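Local structure of ribose-phosphate pyrophosphokinase (Mycobacterium smegmatis, 5MP7) at residues A[199-204]-A[214-219]. The protein probably makes phosphoribosyl pyrophosphate by transferring the pyrophosphoryl group of ATP to the 1-hydroxyl of ribose 5-phosphate, with magnesium as cofactor. Numbering follows the deposited sequence.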
loop_
_atom_site.group_PDB
_atom_site.type_symbol
_atom_site.label_atom_id
_atom_site.label_comp_id
_atom_site.label_asym_id
_atom_site.label_seq_id
_atom_site.Cartn_x
_atom_site.Cartn_y
_atom_site.Cartn_z
ATOM N N PHE A 199 53.666 -35.094 -44.325
ATOM C CA PHE A 199 53.043 -34.322 -43.266
ATOM C C PHE A 199 52.914 -32.856 -43.610
ATOM O O PHE A 199 53.586 -32.384 -44.495
ATOM C CB PHE A 199 53.823 -34.490 -41.963
ATOM C CG PHE A 199 55.048 -33.662 -41.905
ATOM C CD1 PHE A 199 56.188 -34.058 -42.558
ATOM C CD2 PHE A 199 55.040 -32.446 -41.218
ATOM C CE1 PHE A 199 57.324 -33.262 -42.534
ATOM C CE2 PHE A 199 56.165 -31.645 -41.177
ATOM C CZ PHE A 199 57.308 -32.051 -41.847
ATOM N N ILE A 200 52.057 -32.158 -42.884
ATOM C CA ILE A 200 51.832 -30.762 -43.089
ATOM C C ILE A 200 52.755 -29.937 -42.203
ATOM O O ILE A 200 52.658 -30.001 -40.992
ATOM C CB ILE A 200 50.401 -30.370 -42.746
ATOM C CG1 ILE A 200 49.478 -30.743 -43.907
ATOM C CG2 ILE A 200 50.142 -28.873 -42.921
ATOM C CD1 ILE A 200 49.062 -32.137 -44.283
ATOM N N HIS A 201 53.588 -29.116 -42.835
ATOM C CA HIS A 201 54.487 -28.218 -42.157
ATOM C C HIS A 201 53.799 -26.874 -42.013
ATOM O O HIS A 201 53.391 -26.292 -43.012
ATOM C CB HIS A 201 55.773 -28.107 -42.992
ATOM C CG HIS A 201 56.763 -27.091 -42.498
ATOM N ND1 HIS A 201 57.774 -26.603 -43.293
ATOM C CD2 HIS A 201 56.908 -26.485 -41.295
ATOM C CE1 HIS A 201 58.491 -25.733 -42.603
ATOM N NE2 HIS A 201 57.984 -25.640 -41.389
ATOM N N LYS A 202 53.713 -26.376 -40.778
ATOM C CA LYS A 202 53.176 -25.045 -40.485
ATOM C C LYS A 202 54.272 -24.082 -40.063
ATOM O O LYS A 202 54.995 -24.314 -39.091
ATOM C CB LYS A 202 52.113 -25.140 -39.399
ATOM C CG LYS A 202 50.786 -25.514 -40.014
ATOM C CD LYS A 202 49.791 -26.116 -39.034
ATOM C CE LYS A 202 48.655 -26.805 -39.741
ATOM N NZ LYS A 202 48.127 -27.980 -39.009
ATOM N N THR A 203 54.389 -22.984 -40.784
ATOM C CA THR A 203 55.342 -21.944 -40.440
ATOM C C THR A 203 54.636 -20.850 -39.652
ATOM O O THR A 203 53.557 -20.424 -40.033
ATOM C CB THR A 203 55.943 -21.361 -41.714
ATOM O OG1 THR A 203 56.639 -22.409 -42.426
ATOM C CG2 THR A 203 56.909 -20.203 -41.393
ATOM N N ARG A 204 55.240 -20.403 -38.552
ATOM C CA ARG A 204 54.650 -19.359 -37.699
ATOM C C ARG A 204 55.524 -18.101 -37.708
ATOM O O ARG A 204 56.622 -18.084 -38.293
ATOM C CB ARG A 204 54.448 -19.901 -36.275
ATOM C CG ARG A 204 53.300 -20.898 -36.170
ATOM C CD ARG A 204 53.093 -21.452 -34.759
ATOM N NE ARG A 204 52.261 -22.650 -34.767
ATOM C CZ ARG A 204 52.629 -23.843 -35.245
ATOM N NH1 ARG A 204 53.850 -24.043 -35.770
ATOM N NH2 ARG A 204 51.758 -24.850 -35.201
ATOM N N SER A 214 51.845 -19.767 -43.028
ATOM C CA SER A 214 51.629 -20.647 -44.177
ATOM C C SER A 214 51.587 -22.181 -43.850
ATOM O O SER A 214 52.035 -22.637 -42.808
ATOM C CB SER A 214 52.681 -20.324 -45.256
ATOM O OG SER A 214 53.890 -21.051 -45.085
ATOM N N ASN A 215 51.050 -22.951 -44.777
ATOM C CA ASN A 215 50.966 -24.390 -44.657
ATOM C C ASN A 215 51.517 -25.026 -45.939
ATOM O O ASN A 215 51.197 -24.580 -47.032
ATOM C CB ASN A 215 49.505 -24.829 -44.561
ATOM C CG ASN A 215 48.801 -24.434 -43.270
ATOM O OD1 ASN A 215 49.135 -24.921 -42.222
ATOM N ND2 ASN A 215 47.746 -23.628 -43.358
ATOM N N ARG A 216 52.311 -26.082 -45.822
ATOM C CA ARG A 216 52.879 -26.778 -46.991
ATOM C C ARG A 216 52.845 -28.283 -46.754
ATOM O O ARG A 216 53.056 -28.738 -45.661
ATOM C CB ARG A 216 54.341 -26.332 -47.241
ATOM C CG ARG A 216 54.482 -24.871 -47.643
ATOM C CD ARG A 216 55.924 -24.359 -47.636
ATOM N NE ARG A 216 56.307 -23.638 -46.404
ATOM C CZ ARG A 216 57.531 -23.139 -46.159
ATOM N NH1 ARG A 216 58.520 -23.287 -47.040
ATOM N NH2 ARG A 216 57.782 -22.490 -45.019
ATOM N N VAL A 217 52.655 -29.058 -47.797
ATOM C CA VAL A 217 52.785 -30.499 -47.680
ATOM C C VAL A 217 54.228 -30.876 -47.962
ATOM O O VAL A 217 54.784 -30.428 -48.938
ATOM C CB VAL A 217 51.894 -31.199 -48.705
ATOM C CG1 VAL A 217 52.036 -32.707 -48.592
ATOM C CG2 VAL A 217 50.450 -30.772 -48.503
ATOM N N VAL A 218 54.815 -31.706 -47.120
ATOM C CA VAL A 218 56.179 -32.145 -47.288
ATOM C C VAL A 218 56.069 -33.616 -47.602
ATOM O O VAL A 218 55.614 -34.390 -46.766
ATOM C CB VAL A 218 57.008 -31.904 -45.993
ATOM C CG1 VAL A 218 58.423 -32.454 -46.133
ATOM C CG2 VAL A 218 57.045 -30.411 -45.661
ATOM N N GLY A 219 56.514 -34.002 -48.787
ATOM C CA GLY A 219 56.339 -35.364 -49.327
ATOM C C GLY A 219 55.430 -35.370 -50.569
ATOM O O GLY A 219 54.770 -34.371 -50.855
#
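Arg216 and His201 form a hydrogen-bonded antiparallel pair whose side chains run alongside each other in the same direction. Their guanidinium and imidazole planes are 22° apart, and His201 ND1 sits 4.3 Å above the guanidinium plane of Arg216, displaced toward its rim, so the overlap is partial. A bend at chi3 of Arg216 (-97°) carries the guanidinium across to Thr203, where Arg216 NH2 donates to Thr203 OG1 at 2.8 Å. The angle at the hydrogen is 144° and OG1 lies somewhat out of the guanidinium plane, so this bond is short but not straight; it probably limits the turning of the guanidinium, with the imidazole only loosely over one face.

Phe199 and Val218, on the same face, also point the same way. CE1 of the Phe199 ring comes obliquely to 3.7 Å from Val218 CB, while the CG2 branch of Val218 touches His201 CB at 3.7 Å. Val218 thereby bridges Phe199 and His201. Between the backbones, paired bonds join Phe199 with Val218 and His201 with Arg216, the latter including His201 N to Arg216 O at 2.9 Å. Thr203 N to Ser214 O (3.1 Å) continues the ladder past the strand ends.

The strands flank unmodelled residues 205-213, consistent with a mobile loop beside the predicted active-site Lys202 and ribose-5-phosphate-binding Arg204. On the other face Ile200 and Asn215 pack on helix 237-248, and Lys202 reaches Thr238 and hydrogen-bonds through NZ to Pro177 O. Strand 215-218 edges the chain's mixed sheet, antiparallel to strand 197-202, which separates it from strand 172-176.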